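PDB 5AWV: putative hexose oxidase from Nonomuraea sp. ATCC 39727, which probably oxidises a sugar of teicoplanin-type glycopeptide antibiotics, using covalently bound FAD. Local coordinates for residues A[52-57]-A[92-97]; A[81-86]-A[97-102]. All blocks are in the same frame, centred on the assembly; numbering follows the deposited sequence.

Contact 1. Residues A[52-57]-A[92-97]; sequences SRFNGE and CFEDFV. With FAD (flavin-adenine dinucleotide), chain M; N1L (2-amino-2-deoxy-beta-D-glucopyranuronic acid), chain B.
Phe54 lies over the FAD-binding loop 92-97, which follows the cofactor with Phe93 at the flavin and the bound sugar, Cys92 at the pyrophosphate and Phe96 and Val97 at the adenosine ribose. Its ring lies flat against the peptide link between Glu94 and Asp95. Asp95 N sits over the ring centre, 3.7 Å above the plane, and Glu94 C lies over the same face, nearer the rim. At the edge, in the ring plane, Phe93 O stands 3.3 Å from Phe54 CZ, where the ring hydrogens make weakly polar partners for a carbonyl. CG of Phe54 is anti to its own carbonyl carbon (chi1 -44°), which swings the ring inward over the loop. Asp95 CB closes on Phe54 CD1 at 3.8 Å, with ring and carboxylate planes 51° apart.

Arg53 CB stands over the opposite face, toward the rim, while its guanidinium lays a face over Phe54 CE1, 3.6 Å from the guanidinium plane. No N-H of Arg53 points at Glu94 OE1; Arg53 NH2 and Glu94 OE1 are 4.5 Å apart and meet by charge alone. A water lies between Arg53 NH2, to which it is weakly bonded, and Glu94 OE2. NH1 is bonded to Ser364 O and Glu94 OE2 to Ser476 N. Asp95 N donates to the anti lone pair of Glu94 OE1, 3.2 Å away, which stiffens the loop beneath the ring.

The far side of this loop serves the ligands. Cys92 N donates to FAD O1A at 2.9 Å, Phe96 CB rests near the ribose hydroxyl O3B, and the edge of the Phe93 ring touches both the flavin and O4 of the aminoglucuronic acid. A loop that offers a backbone N-H to the FAD pyrophosphate, just after the covalently linked His91, fits the PCMH-type FAD-binding domain.

Contact 2. Residues A[81-86]-A[97-102]; sequences GKRVAV and VDNPDV. With FAD (flavin-adenine dinucleotide), chain M.
Arg83, in the segment 81-86, reaches across the type I beta turn from Asn99 to Val102, and its aliphatic part does most of the touching. With CG anti to the backbone N (chi1 178°) and the chain extended to NE, CB, CG and CD file past the carbonyl of Asp101, Arg83 CB coming to 3.5 Å from Asp101 O. This carries the guanidinium to Asp101, where Arg83 NH1 meets Asp101 CB at 3.6 Å. The carboxylate answers by charge alone: Asp101 OD2 is 4.0 Å from Arg83 NH1, a long salt bridge well out of the guanidinium plane, the two planes being 42° apart. Its other oxygen, OD1, pairs with Lys189 of the second subunit.

Further along, Ala85 CB settles between two valines, with Val102 CG1 at 3.9 Å and Val97 CA at 4.0 Å. Val97 holds CG2 anti to its carbonyl carbon, which places that methyl 3.4 Å from Val86 O. The same carbonyl accepts a 2.7 Å hydrogen bond from ribose O2B of FAD, and Val86 CG1 packs on the adenine at C5A. This is the adenosine end of the FAD pocket: edge strand 84-87 presents a backbone carbonyl to the ribose, and the loop to its parallel neighbour 104-107 folds back on it.

Overall arrangement
Contacts 1 and 2 share Val97, and their centres are about 10 Å apart. Both work within the long connection between strands 84-87 and 104-107: contact 1 ties its first part to the loop before strand 60-63, contact 2 folds its later part back on strand 84-87. They touch directly, Phe54 CB packing 3.4 Å from Asp98 O. Both are buried, but contact 1 is nearer the chain's centre (about 16 Å between centres, against 22 Å), and contact 2 reaches the subunit boundary. Contact 1 sets an aromatic ring on peptide groups, contact 2 packs small aliphatics beside the adenosine. Each holds a loose arginine-carboxylate pair; in contact 2 Asp101 also pairs with Lys189 of the second subunit.

Contact 1. Residues A[52-57]-A[92-97]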
ATOM      1  N   SER A  52       2.294  -1.206  15.574  1.00 20.75           N
ATOM      2  CA  SER A  52       1.928  -1.601  16.940  1.00 21.96           C
ATOM      3  C   SER A  52       1.377  -0.511  17.844  1.00 22.86           C
ATOM      4  O   SER A  52       0.950  -0.804  18.880  1.00 24.36           O
ATOM      5  CB  SER A  52       3.124  -2.347  17.616  1.00 25.39           C
ATOM      6  OG  SER A  52       4.186  -1.429  17.669  1.00 23.99           O
ATOM      7  N   ARG A  53       1.217   0.708  17.397  1.00 21.88           N
ATOM      8  CA  ARG A  53       0.411   1.698  18.081  1.00 24.68           C
ATOM      9  C   ARG A  53      -1.075   1.356  18.198  1.00 25.68           C
ATOM     10  O   ARG A  53      -1.719   1.803  19.115  1.00 27.52           O
ATOM     11  CB  ARG A  53       0.637   3.009  17.388  1.00 24.91           C
ATOM     12  CG  ARG A  53      -0.047   4.227  17.958  1.00 30.52           C
ATOM     13  CD  ARG A  53       0.571   5.445  17.317  1.00 30.33           C
ATOM     14  NE  ARG A  53      -0.397   6.465  17.067  1.00 40.54           N
ATOM     15  CZ  ARG A  53      -0.609   7.034  15.872  1.00 43.79           C
ATOM     16  NH1 ARG A  53       0.120   6.743  14.713  1.00 38.01           N
ATOM     17  NH2 ARG A  53      -1.567   7.949  15.845  1.00 41.45           N
ATOM     18  N   PHE A  54      -1.617   0.567  17.284  1.00 22.79           N
ATOM     19  CA  PHE A  54      -3.052   0.310  17.223  1.00 24.14           C
ATOM     20  C   PHE A  54      -3.450  -1.116  17.625  1.00 27.73           C
ATOM     21  O   PHE A  54      -2.872  -2.107  17.145  1.00 27.59           O
ATOM     22  CB  PHE A  54      -3.532   0.549  15.796  1.00 25.73           C
ATOM     23  CG  PHE A  54      -2.978   1.796  15.147  1.00 24.09           C
ATOM     24  CD1 PHE A  54      -3.161   3.017  15.749  1.00 26.13           C
ATOM     25  CD2 PHE A  54      -2.356   1.735  13.931  1.00 26.94           C
ATOM     26  CE1 PHE A  54      -2.710   4.193  15.144  1.00 25.43           C
ATOM     27  CE2 PHE A  54      -1.846   2.887  13.347  1.00 26.48           C
ATOM     28  CZ  PHE A  54      -2.031   4.115  13.955  1.00 24.51           C
ATOM     29  N   ASN A  55      -4.532  -1.210  18.404  1.00 25.29           N
ATOM     30  CA  ASN A  55      -5.060  -2.479  18.860  1.00 27.78           C
ATOM     31  C   ASN A  55      -6.530  -2.425  18.914  1.00 24.90           C
ATOM     32  O   ASN A  55      -7.088  -1.391  19.227  1.00 27.17           O
ATOM     33  CB  ASN A  55      -4.593  -2.806  20.293  1.00 32.07           C
ATOM     34  CG  ASN A  55      -3.152  -3.181  20.304  1.00 39.18           C
ATOM     35  OD1 ASN A  55      -2.320  -2.339  20.608  1.00 45.44           O
ATOM     36  ND2 ASN A  55      -2.826  -4.383  19.827  1.00 40.46           N
ATOM     37  N   GLY A  56      -7.128  -3.537  18.616  1.00 22.80           N
ATOM     38  CA  GLY A  56      -8.550  -3.724  18.713  1.00 25.81           C
ATOM     39  C   GLY A  56      -8.833  -5.054  19.359  1.00 27.89           C
ATOM     40  O   GLY A  56      -7.901  -5.800  19.704  1.00 31.71           O
ATOM     41  N   GLU A  57     -10.115  -5.325  19.548  1.00 27.03           N
ATOM     42  CA  GLU A  57     -10.582  -6.556  20.177  1.00 30.81           C
ATOM     43  C   GLU A  57     -11.893  -6.933  19.458  1.00 29.60           C
ATOM     44  O   GLU A  57     -12.966  -6.714  19.965  1.00 27.36           O
ATOM     45  CB  GLU A  57     -10.784  -6.305  21.711  1.00 35.78           C
ATOM     46  CG  GLU A  57     -11.085  -7.551  22.545  1.00 42.47           C
ATOM     47  CD  GLU A  57      -9.926  -8.568  22.524  1.00 51.54           C
ATOM     48  OE1 GLU A  57      -8.752  -8.090  22.510  1.00 41.41           O
ATOM     49  OE2 GLU A  57     -10.200  -9.815  22.504  1.00 50.43           O
ATOM     50  N   CYS A  92      -1.958  -0.283   7.167  1.00 14.32           N
ATOM     51  CA  CYS A  92      -2.552   1.022   7.459  1.00 13.66           C
ATOM     52  C   CYS A  92      -1.731   1.886   8.426  1.00 14.83           C
ATOM     53  O   CYS A  92      -1.354   1.404   9.512  1.00 16.15           O
ATOM     54  CB  CYS A  92      -3.980   0.846   8.068  1.00 13.36           C
ATOM     55  SG  CYS A  92      -4.947   2.383   7.949  1.00 15.96           S
ATOM     56  N   PHE A  93      -1.517   3.154   8.077  1.00 17.47           N
ATOM     57  CA  PHE A  93      -0.764   4.143   8.903  1.00 17.92           C
ATOM     58  C   PHE A  93      -1.616   4.623  10.067  1.00 19.72           C
ATOM     59  O   PHE A  93      -1.077   5.231  11.014  1.00 17.80           O
ATOM     60  CB  PHE A  93      -0.374   5.418   8.155  1.00 19.61           C
ATOM     61  CG  PHE A  93       0.844   5.285   7.281  1.00 20.01           C
ATOM     62  CD1 PHE A  93       1.288   4.053   6.831  1.00 19.55           C
ATOM     63  CD2 PHE A  93       1.479   6.431   6.846  1.00 20.92           C
ATOM     64  CE1 PHE A  93       2.361   3.953   6.014  1.00 22.00           C
ATOM     65  CE2 PHE A  93       2.592   6.360   6.067  1.00 20.41           C
ATOM     66  CZ  PHE A  93       3.027   5.127   5.618  1.00 20.85           C
ATOM     67  N   GLU A  94      -2.905   4.322  10.001  1.00 15.82           N
ATOM     68  CA  GLU A  94      -3.894   4.781  10.985  1.00 16.89           C
ATOM     69  C   GLU A  94      -4.664   3.601  11.575  1.00 17.41           C
ATOM     70  O   GLU A  94      -4.485   2.462  11.197  1.00 17.14           O
ATOM     71  CB  GLU A  94      -4.874   5.820  10.373  1.00 15.52           C
ATOM     72  CG  GLU A  94      -4.384   7.238  10.482  1.00 18.66           C
ATOM     73  CD  GLU A  94      -4.331   7.739  11.923  1.00 19.47           C
ATOM     74  OE1 GLU A  94      -4.742   6.977  12.831  1.00 23.56           O
ATOM     75  OE2 GLU A  94      -3.901   8.875  12.118  1.00 18.56           O
ATOM     76  N   ASP A  95      -5.515   3.901  12.548  1.00 18.68           N
ATOM     77  CA  ASP A  95      -6.341   2.900  13.273  1.00 21.32           C
ATOM     78  C   ASP A  95      -7.625   2.496  12.547  1.00 21.38           C
ATOM     79  O   ASP A  95      -8.617   2.166  13.202  1.00 21.91           O
ATOM     80  CB  ASP A  95      -6.743   3.437  14.654  1.00 21.54           C
ATOM     81  CG  ASP A  95      -7.772   4.563  14.564  1.00 23.40           C
ATOM     82  OD1 ASP A  95      -8.053   5.128  13.428  1.00 22.22           O
ATOM     83  OD2 ASP A  95      -8.289   4.875  15.659  1.00 24.81           O
ATOM     84  N   PHE A  96      -7.604   2.423  11.229  1.00 19.90           N
ATOM     85  CA  PHE A  96      -8.828   2.174  10.489  1.00 18.01           C
ATOM     86  C   PHE A  96      -9.317   0.741  10.703  1.00 19.99           C
ATOM     87  O   PHE A  96     -10.521   0.477  10.624  1.00 19.46           O
ATOM     88  CB  PHE A  96      -8.657   2.399   9.001  1.00 17.48           C
ATOM     89  CG  PHE A  96      -8.265   3.796   8.594  1.00 17.29           C
ATOM     90  CD1 PHE A  96      -8.312   4.899   9.463  1.00 16.70           C
ATOM     91  CD2 PHE A  96      -7.899   4.027   7.274  1.00 16.62           C
ATOM     92  CE1 PHE A  96      -7.993   6.165   9.004  1.00 17.17           C
ATOM     93  CE2 PHE A  96      -7.565   5.308   6.834  1.00 18.00           C
ATOM     94  CZ  PHE A  96      -7.587   6.388   7.702  1.00 15.69           C
ATOM     95  N   VAL A  97      -8.408  -0.188  10.970  1.00 17.95           N
ATOM     96  CA  VAL A  97      -8.766  -1.566  11.194  1.00 16.83           C
ATOM     97  C   VAL A  97      -8.670  -1.913  12.666  1.00 17.54           C
ATOM     98  O   VAL A  97      -9.577  -2.614  13.154  1.00 18.55           O
ATOM     99  CB  VAL A  97      -7.862  -2.516  10.375  1.00 17.89           C
ATOM    100  CG1 VAL A  97      -8.207  -3.981  10.580  1.00 19.45           C
ATOM    101  CG2 VAL A  97      -7.955  -2.124   8.885  1.00 15.81           C
TER
HETATM  102  PA  FAD M 601      -4.660  -2.612   5.466  1.00 15.20           P
HETATM  103  O1A FAD M 601      -4.246  -2.050   6.810  1.00 14.06           O
HETATM  104  O2A FAD M 601      -5.010  -4.019   5.313  1.00 14.49           O
HETATM  105  O5B FAD M 601      -5.808  -1.725   4.834  1.00 13.81           O
HETATM  106  C5B FAD M 601      -5.741  -0.261   4.741  1.00 14.19           C
HETATM  107  C4B FAD M 601      -7.117   0.302   4.571  1.00 13.42           C
HETATM  108  O4B FAD M 601      -7.769  -0.140   3.376  1.00 13.89           O
HETATM  109  C3B FAD M 601      -8.115   0.008   5.703  1.00 14.41           C
HETATM  110  O3B FAD M 601      -9.121   1.034   5.889  1.00 15.13           O
HETATM  111  C2B FAD M 601      -8.706  -1.261   5.170  1.00 15.72           C
HETATM  112  O2B FAD M 601      -9.918  -1.526   5.794  1.00 15.73           O
HETATM  113  C1B FAD M 601      -8.820  -1.006   3.704  1.00 14.42           C
HETATM  114  N9A FAD M 601      -8.806  -2.237   2.950  1.00 14.60           N
HETATM  115  C8A FAD M 601      -7.922  -3.243   2.947  1.00 16.38           C
HETATM  116  N7A FAD M 601      -8.231  -4.186   2.029  1.00 16.17           N
HETATM  117  C5A FAD M 601      -9.327  -3.779   1.403  1.00 15.61           C
HETATM  118  C6A FAD M 601     -10.221  -4.348   0.372  1.00 14.82           C
HETATM  119  N6A FAD M 601      -9.915  -5.539  -0.135  1.00 14.39           N
HETATM  120  N1A FAD M 601     -11.287  -3.587  -0.015  1.00 14.83           N
HETATM  121  C2A FAD M 601     -11.563  -2.381   0.563  1.00 17.11           C
HETATM  122  N3A FAD M 601     -10.815  -1.812   1.548  1.00 14.14           N
HETATM  123  C4A FAD M 601      -9.738  -2.512   2.007  1.00 16.31           C
HETATM  124  N1  FAD M 601       2.609   3.282  -0.027  1.00 16.22           N
HETATM  125  C2  FAD M 601       3.118   3.656  -1.239  1.00 17.14           C
HETATM  126  O2  FAD M 601       2.341   4.108  -2.111  1.00 17.08           O
HETATM  127  N3  FAD M 601       4.418   3.529  -1.546  1.00 19.34           N
HETATM  128  C4  FAD M 601       5.288   2.902  -0.727  1.00 19.42           C
HETATM  129  O4  FAD M 601       6.489   2.750  -1.042  1.00 22.02           O
HETATM  130  C4X FAD M 601       4.810   2.435   0.581  1.00 20.26           C
HETATM  131  N5  FAD M 601       5.630   1.789   1.484  1.00 23.08           N
HETATM  132  C5X FAD M 601       5.165   1.267   2.660  1.00 22.81           C
HETATM  133  C6  FAD M 601       6.059   0.557   3.489  1.00 25.87           C
HETATM  134  C7  FAD M 601       5.515   0.141   4.734  1.00 22.79           C
HETATM  135  C7M FAD M 601       6.445  -0.609   5.722  1.00 26.94           C
HETATM  136  C8  FAD M 601       4.064   0.343   5.124  1.00 19.07           C
HETATM  137  C8M FAD M 601       3.461  -0.348   6.324  1.00 17.55           C
HETATM  138  C9  FAD M 601       3.219   1.005   4.205  1.00 17.27           C
HETATM  139  C9A FAD M 601       3.714   1.488   3.030  1.00 18.22           C
HETATM  140  N10 FAD M 601       2.907   2.184   2.090  1.00 18.43           N
HETATM  141  C10 FAD M 601       3.393   2.634   0.873  1.00 17.50           C
HETATM  142  C1' FAD M 601       1.470   2.485   2.400  1.00 16.86           C
HETATM  143  C2' FAD M 601       0.530   1.489   1.835  1.00 13.79           C
HETATM  144  O2' FAD M 601       0.380   1.817   0.466  1.00 11.93           O
HETATM  145  C3' FAD M 601      -0.745   1.745   2.548  1.00 13.52           C
HETATM  146  O3' FAD M 601      -0.451   1.554   3.933  1.00 13.70           O
HETATM  147  C4' FAD M 601      -1.839   0.748   2.075  1.00 13.40           C
HETATM  148  O4' FAD M 601      -3.101   1.333   2.403  1.00 13.29           O
HETATM  149  C5' FAD M 601      -1.676  -0.544   2.836  1.00 14.44           C
HETATM  150  O5' FAD M 601      -2.591  -1.537   2.334  1.00 13.95           O
HETATM  151  P   FAD M 601      -2.799  -2.860   3.154  1.00 13.88           P
HETATM  152  O1P FAD M 601      -3.683  -3.754   2.433  1.00 13.05           O
HETATM  153  O2P FAD M 601      -1.506  -3.487   3.596  1.00 13.87           O
HETATM  154  O3P FAD M 601      -3.390  -2.239   4.507  1.00 13.87           O
HETATM  155  C1  N1L B 104       8.295   2.855   5.449  1.00 59.17           C
HETATM  156  C2  N1L B 104       8.050   3.998   6.562  1.00 56.20           C
HETATM  157  C3  N1L B 104       6.726   4.759   6.359  1.00 54.71           C
HETATM  158  C4  N1L B 104       6.738   5.313   4.951  1.00 58.29           C
HETATM  159  C5  N1L B 104       6.711   4.133   3.942  1.00 53.61           C
HETATM  160  C6  N1L B 104       6.582   4.598   2.468  1.00 55.15           C
HETATM  161  N2  N1L B 104       8.070   3.491   7.933  1.00 62.39           N
HETATM  162  O3  N1L B 104       6.608   5.921   7.311  1.00 36.51           O
HETATM  163  O4  N1L B 104       5.588   6.278   4.729  1.00 73.54           O
HETATM  164  O5  N1L B 104       7.980   3.374   4.053  1.00 55.02           O
HETATM  165  O6B N1L B 104       7.819   4.855   1.812  1.00 57.89           O
HETATM  166  O6A N1L B 104       5.943   5.809   2.388  1.00 70.71           O
HETATM  167  O   HOH W   1      -2.954   9.799  14.891  1.00 28.38           O

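Contact 2. Residues A[81-86]-A[97-102]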
ATOM      1  N   GLY A  81     -25.683  -5.463  12.682  1.00 29.33           N
ATOM      2  CA  GLY A  81     -25.219  -4.113  12.976  1.00 31.49           C
ATOM      3  C   GLY A  81     -23.849  -4.075  13.659  1.00 33.34           C
ATOM      4  O   GLY A  81     -23.633  -3.260  14.562  1.00 29.85           O
ATOM      5  N   LYS A  82     -22.933  -4.937  13.226  1.00 28.18           N
ATOM      6  CA  LYS A  82     -21.570  -4.944  13.784  1.00 30.88           C
ATOM      7  C   LYS A  82     -20.615  -4.061  12.899  1.00 24.37           C
ATOM      8  O   LYS A  82     -20.644  -4.133  11.664  1.00 28.79           O
ATOM      9  CB  LYS A  82     -21.067  -6.375  13.950  1.00 33.74           C
ATOM     10  CG  LYS A  82     -21.572  -7.035  15.240  1.00 41.19           C
ATOM     11  CD  LYS A  82     -20.932  -8.425  15.388  1.00 48.58           C
ATOM     12  CE  LYS A  82     -21.629  -9.304  16.435  1.00 50.45           C
ATOM     13  NZ  LYS A  82     -21.646  -8.602  17.739  1.00 53.15           N
ATOM     14  N   ARG A  83     -19.860  -3.177  13.522  1.00 24.06           N
ATOM     15  CA  ARG A  83     -18.930  -2.315  12.793  1.00 22.53           C
ATOM     16  C   ARG A  83     -17.778  -3.165  12.159  1.00 21.03           C
ATOM     17  O   ARG A  83     -17.167  -3.985  12.822  1.00 20.22           O
ATOM     18  CB  ARG A  83     -18.306  -1.337  13.692  1.00 26.25           C
ATOM     19  CG  ARG A  83     -17.332  -0.489  12.947  1.00 28.68           C
ATOM     20  CD  ARG A  83     -17.189   0.811  13.656  1.00 32.79           C
ATOM     21  NE  ARG A  83     -16.056   1.520  13.131  1.00 32.50           N
ATOM     22  CZ  ARG A  83     -15.661   2.705  13.546  1.00 34.56           C
ATOM     23  NH1 ARG A  83     -16.317   3.348  14.542  1.00 32.64           N
ATOM     24  NH2 ARG A  83     -14.585   3.227  12.979  1.00 32.69           N
ATOM     25  N   VAL A  84     -17.596  -3.031  10.865  1.00 19.79           N
ATOM     26  CA  VAL A  84     -16.703  -3.939  10.138  1.00 20.13           C
ATOM     27  C   VAL A  84     -15.483  -3.162   9.607  1.00 19.25           C
ATOM     28  O   VAL A  84     -15.614  -1.977   9.284  1.00 17.28           O
ATOM     29  CB  VAL A  84     -17.451  -4.642   8.997  1.00 19.44           C
ATOM     30  CG1 VAL A  84     -17.888  -3.715   7.889  1.00 19.59           C
ATOM     31  CG2 VAL A  84     -16.672  -5.818   8.426  1.00 22.19           C
ATOM     32  N   ALA A  85     -14.341  -3.853   9.460  1.00 16.82           N
ATOM     33  CA  ALA A  85     -13.207  -3.323   8.707  1.00 16.58           C
ATOM     34  C   ALA A  85     -12.529  -4.498   7.964  1.00 16.57           C
ATOM     35  O   ALA A  85     -12.523  -5.620   8.473  1.00 15.70           O
ATOM     36  CB  ALA A  85     -12.248  -2.647   9.645  1.00 18.52           C
ATOM     37  N   VAL A  86     -12.023  -4.246   6.771  1.00 15.20           N
ATOM     38  CA  VAL A  86     -11.346  -5.260   5.953  1.00 15.10           C
ATOM     39  C   VAL A  86      -9.858  -5.142   6.275  1.00 15.74           C
ATOM     40  O   VAL A  86      -9.372  -4.054   6.507  1.00 16.20           O
ATOM     41  CB  VAL A  86     -11.529  -5.021   4.428  1.00 17.54           C
ATOM     42  CG1 VAL A  86     -10.817  -6.110   3.626  1.00 15.11           C
ATOM     43  CG2 VAL A  86     -13.009  -4.900   4.121  1.00 21.08           C
ATOM     44  N   VAL A  97      -8.408  -0.188  10.970  1.00 17.95           N
ATOM     45  CA  VAL A  97      -8.766  -1.566  11.194  1.00 16.83           C
ATOM     46  C   VAL A  97      -8.670  -1.913  12.666  1.00 17.54           C
ATOM     47  O   VAL A  97      -9.577  -2.614  13.154  1.00 18.55           O
ATOM     48  CB  VAL A  97      -7.862  -2.516  10.375  1.00 17.89           C
ATOM     49  CG1 VAL A  97      -8.207  -3.981  10.580  1.00 19.45           C
ATOM     50  CG2 VAL A  97      -7.955  -2.124   8.885  1.00 15.81           C
ATOM     51  N   ASP A  98      -7.580  -1.511  13.333  1.00 17.54           N
ATOM     52  CA  ASP A  98      -7.301  -1.915  14.690  1.00 19.43           C
ATOM     53  C   ASP A  98      -7.668  -0.734  15.615  1.00 19.24           C
ATOM     54  O   ASP A  98      -6.922   0.235  15.760  1.00 17.48           O
ATOM     55  CB  ASP A  98      -5.861  -2.294  14.899  1.00 20.22           C
ATOM     56  CG  ASP A  98      -5.472  -3.563  14.165  1.00 20.73           C
ATOM     57  OD1 ASP A  98      -6.215  -4.561  14.246  1.00 18.87           O
ATOM     58  OD2 ASP A  98      -4.362  -3.543  13.548  1.00 20.65           O
ATOM     59  N   ASN A  99      -8.903  -0.769  16.112  1.00 22.45           N
ATOM     60  CA  ASN A  99      -9.396   0.253  17.089  1.00 23.82           C
ATOM     61  C   ASN A  99     -10.425  -0.453  17.966  1.00 22.63           C
ATOM     62  O   ASN A  99     -10.987  -1.458  17.547  1.00 22.01           O
ATOM     63  CB  ASN A  99      -9.893   1.574  16.420  1.00 23.87           C
ATOM     64  CG  ASN A  99     -11.073   1.371  15.521  1.00 25.93           C
ATOM     65  OD1 ASN A  99     -11.021   1.592  14.284  1.00 27.29           O
ATOM     66  ND2 ASN A  99     -12.137   0.886  16.082  1.00 24.78           N
ATOM     67  N   PRO A 100     -10.724   0.117  19.138  1.00 27.88           N
ATOM     68  CA  PRO A 100     -11.718  -0.518  20.005  1.00 28.20           C
ATOM     69  C   PRO A 100     -13.140  -0.654  19.417  1.00 26.67           C
ATOM     70  O   PRO A 100     -13.900  -1.507  19.876  1.00 30.40           O
ATOM     71  CB  PRO A 100     -11.718   0.370  21.255  1.00 30.88           C
ATOM     72  CG  PRO A 100     -10.534   1.286  21.142  1.00 32.43           C
ATOM     73  CD  PRO A 100     -10.081   1.305  19.739  1.00 27.10           C
ATOM     74  N   ASP A 101     -13.534   0.176  18.462  1.00 23.70           N
ATOM     75  CA  ASP A 101     -14.884   0.102  17.902  1.00 25.69           C
ATOM     76  C   ASP A 101     -15.178  -0.922  16.819  1.00 24.37           C
ATOM     77  O   ASP A 101     -16.338  -1.268  16.602  1.00 24.03           O
ATOM     78  CB  ASP A 101     -15.341   1.470  17.425  1.00 30.97           C
ATOM     79  CG  ASP A 101     -15.350   2.486  18.541  1.00 32.63           C
ATOM     80  OD1 ASP A 101     -15.551   2.117  19.694  1.00 39.68           O
ATOM     81  OD2 ASP A 101     -15.083   3.657  18.283  1.00 41.85           O
ATOM     82  N   VAL A 102     -14.156  -1.506  16.212  1.00 22.53           N
ATOM     83  CA  VAL A 102     -14.349  -2.467  15.145  1.00 19.16           C
ATOM     84  C   VAL A 102     -14.726  -3.777  15.782  1.00 22.60           C
ATOM     85  O   VAL A 102     -13.998  -4.357  16.601  1.00 24.55           O
ATOM     86  CB  VAL A 102     -13.064  -2.607  14.239  1.00 20.01           C
ATOM     87  CG1 VAL A 102     -13.159  -3.767  13.307  1.00 20.13           C
ATOM     88  CG2 VAL A 102     -12.906  -1.369  13.368  1.00 20.67           C
TER
HETATM   89  PA  FAD M 601      -4.660  -2.612   5.466  1.00 15.20           P
HETATM   90  O1A FAD M 601      -4.246  -2.050   6.810  1.00 14.06           O
HETATM   91  O2A FAD M 601      -5.010  -4.019   5.313  1.00 14.49           O
HETATM   92  O5B FAD M 601      -5.808  -1.725   4.834  1.00 13.81           O
HETATM   93  C5B FAD M 601      -5.741  -0.261   4.741  1.00 14.19           C
HETATM   94  C4B FAD M 601      -7.117   0.302   4.571  1.00 13.42           C
HETATM   95  O4B FAD M 601      -7.769  -0.140   3.376  1.00 13.89           O
HETATM   96  C3B FAD M 601      -8.115   0.008   5.703  1.00 14.41           C
HETATM   97  O3B FAD M 601      -9.121   1.034   5.889  1.00 15.13           O
HETATM   98  C2B FAD M 601      -8.706  -1.261   5.170  1.00 15.72           C
HETATM   99  O2B FAD M 601      -9.918  -1.526   5.794  1.00 15.73           O
HETATM  100  C1B FAD M 601      -8.820  -1.006   3.704  1.00 14.42           C
HETATM  101  N9A FAD M 601      -8.806  -2.237   2.950  1.00 14.60           N
HETATM  102  C8A FAD M 601      -7.922  -3.243   2.947  1.00 16.38           C
HETATM  103  N7A FAD M 601      -8.231  -4.186   2.029  1.00 16.17           N
HETATM  104  C5A FAD M 601      -9.327  -3.779   1.403  1.00 15.61           C
HETATM  105  C6A FAD M 601     -10.221  -4.348   0.372  1.00 14.82           C
HETATM  106  N6A FAD M 601      -9.915  -5.539  -0.135  1.00 14.39           N
HETATM  107  N1A FAD M 601     -11.287  -3.587  -0.015  1.00 14.83           N
HETATM  108  C2A FAD M 601     -11.563  -2.381   0.563  1.00 17.11           C
HETATM  109  N3A FAD M 601     -10.815  -1.812   1.548  1.00 14.14           N
HETATM  110  C4A FAD M 601      -9.738  -2.512   2.007  1.00 16.31           C
HETATM  111  N1  FAD M 601       2.609   3.282  -0.027  1.00 16.22           N
HETATM  112  C2  FAD M 601       3.118   3.656  -1.239  1.00 17.14           C
HETATM  113  O2  FAD M 601       2.341   4.108  -2.111  1.00 17.08           O
HETATM  114  N3  FAD M 601       4.418   3.529  -1.546  1.00 19.34           N
HETATM  115  C4  FAD M 601       5.288   2.902  -0.727  1.00 19.42           C
HETATM  116  O4  FAD M 601       6.489   2.750  -1.042  1.00 22.02           O
HETATM  117  C4X FAD M 601       4.810   2.435   0.581  1.00 20.26           C
HETATM  118  N5  FAD M 601       5.630   1.789   1.484  1.00 23.08           N
HETATM  119  C5X FAD M 601       5.165   1.267   2.660  1.00 22.81           C
HETATM  120  C6  FAD M 601       6.059   0.557   3.489  1.00 25.87           C
HETATM  121  C7  FAD M 601       5.515   0.141   4.734  1.00 22.79           C
HETATM  122  C7M FAD M 601       6.445  -0.609   5.722  1.00 26.94           C
HETATM  123  C8  FAD M 601       4.064   0.343   5.124  1.00 19.07           C
HETATM  124  C8M FAD M 601       3.461  -0.348   6.324  1.00 17.55           C
HETATM  125  C9  FAD M 601       3.219   1.005   4.205  1.00 17.27           C
HETATM  126  C9A FAD M 601       3.714   1.488   3.030  1.00 18.22           C
HETATM  127  N10 FAD M 601       2.907   2.184   2.090  1.00 18.43           N
HETATM  128  C10 FAD M 601       3.393   2.634   0.873  1.00 17.50           C
HETATM  129  C1' FAD M 601       1.470   2.485   2.400  1.00 16.86           C
HETATM  130  C2' FAD M 601       0.530   1.489   1.835  1.00 13.79           C
HETATM  131  O2' FAD M 601       0.380   1.817   0.466  1.00 11.93           O
HETATM  132  C3' FAD M 601      -0.745   1.745   2.548  1.00 13.52           C
HETATM  133  O3' FAD M 601      -0.451   1.554   3.933  1.00 13.70           O
HETATM  134  C4' FAD M 601      -1.839   0.748   2.075  1.00 13.40           C
HETATM  135  O4' FAD M 601      -3.101   1.333   2.403  1.00 13.29           O
HETATM  136  C5' FAD M 601      -1.676  -0.544   2.836  1.00 14.44           C
HETATM  137  O5' FAD M 601      -2.591  -1.537   2.334  1.00 13.95           O
HETATM  138  P   FAD M 601      -2.799  -2.860   3.154  1.00 13.88           P
HETATM  139  O1P FAD M 601      -3.683  -3.754   2.433  1.00 13.05           O
HETATM  140  O2P FAD M 601      -1.506  -3.487   3.596  1.00 13.87           O
HETATM  141  O3P FAD M 601      -3.390  -2.239   4.507  1.00 13.87           O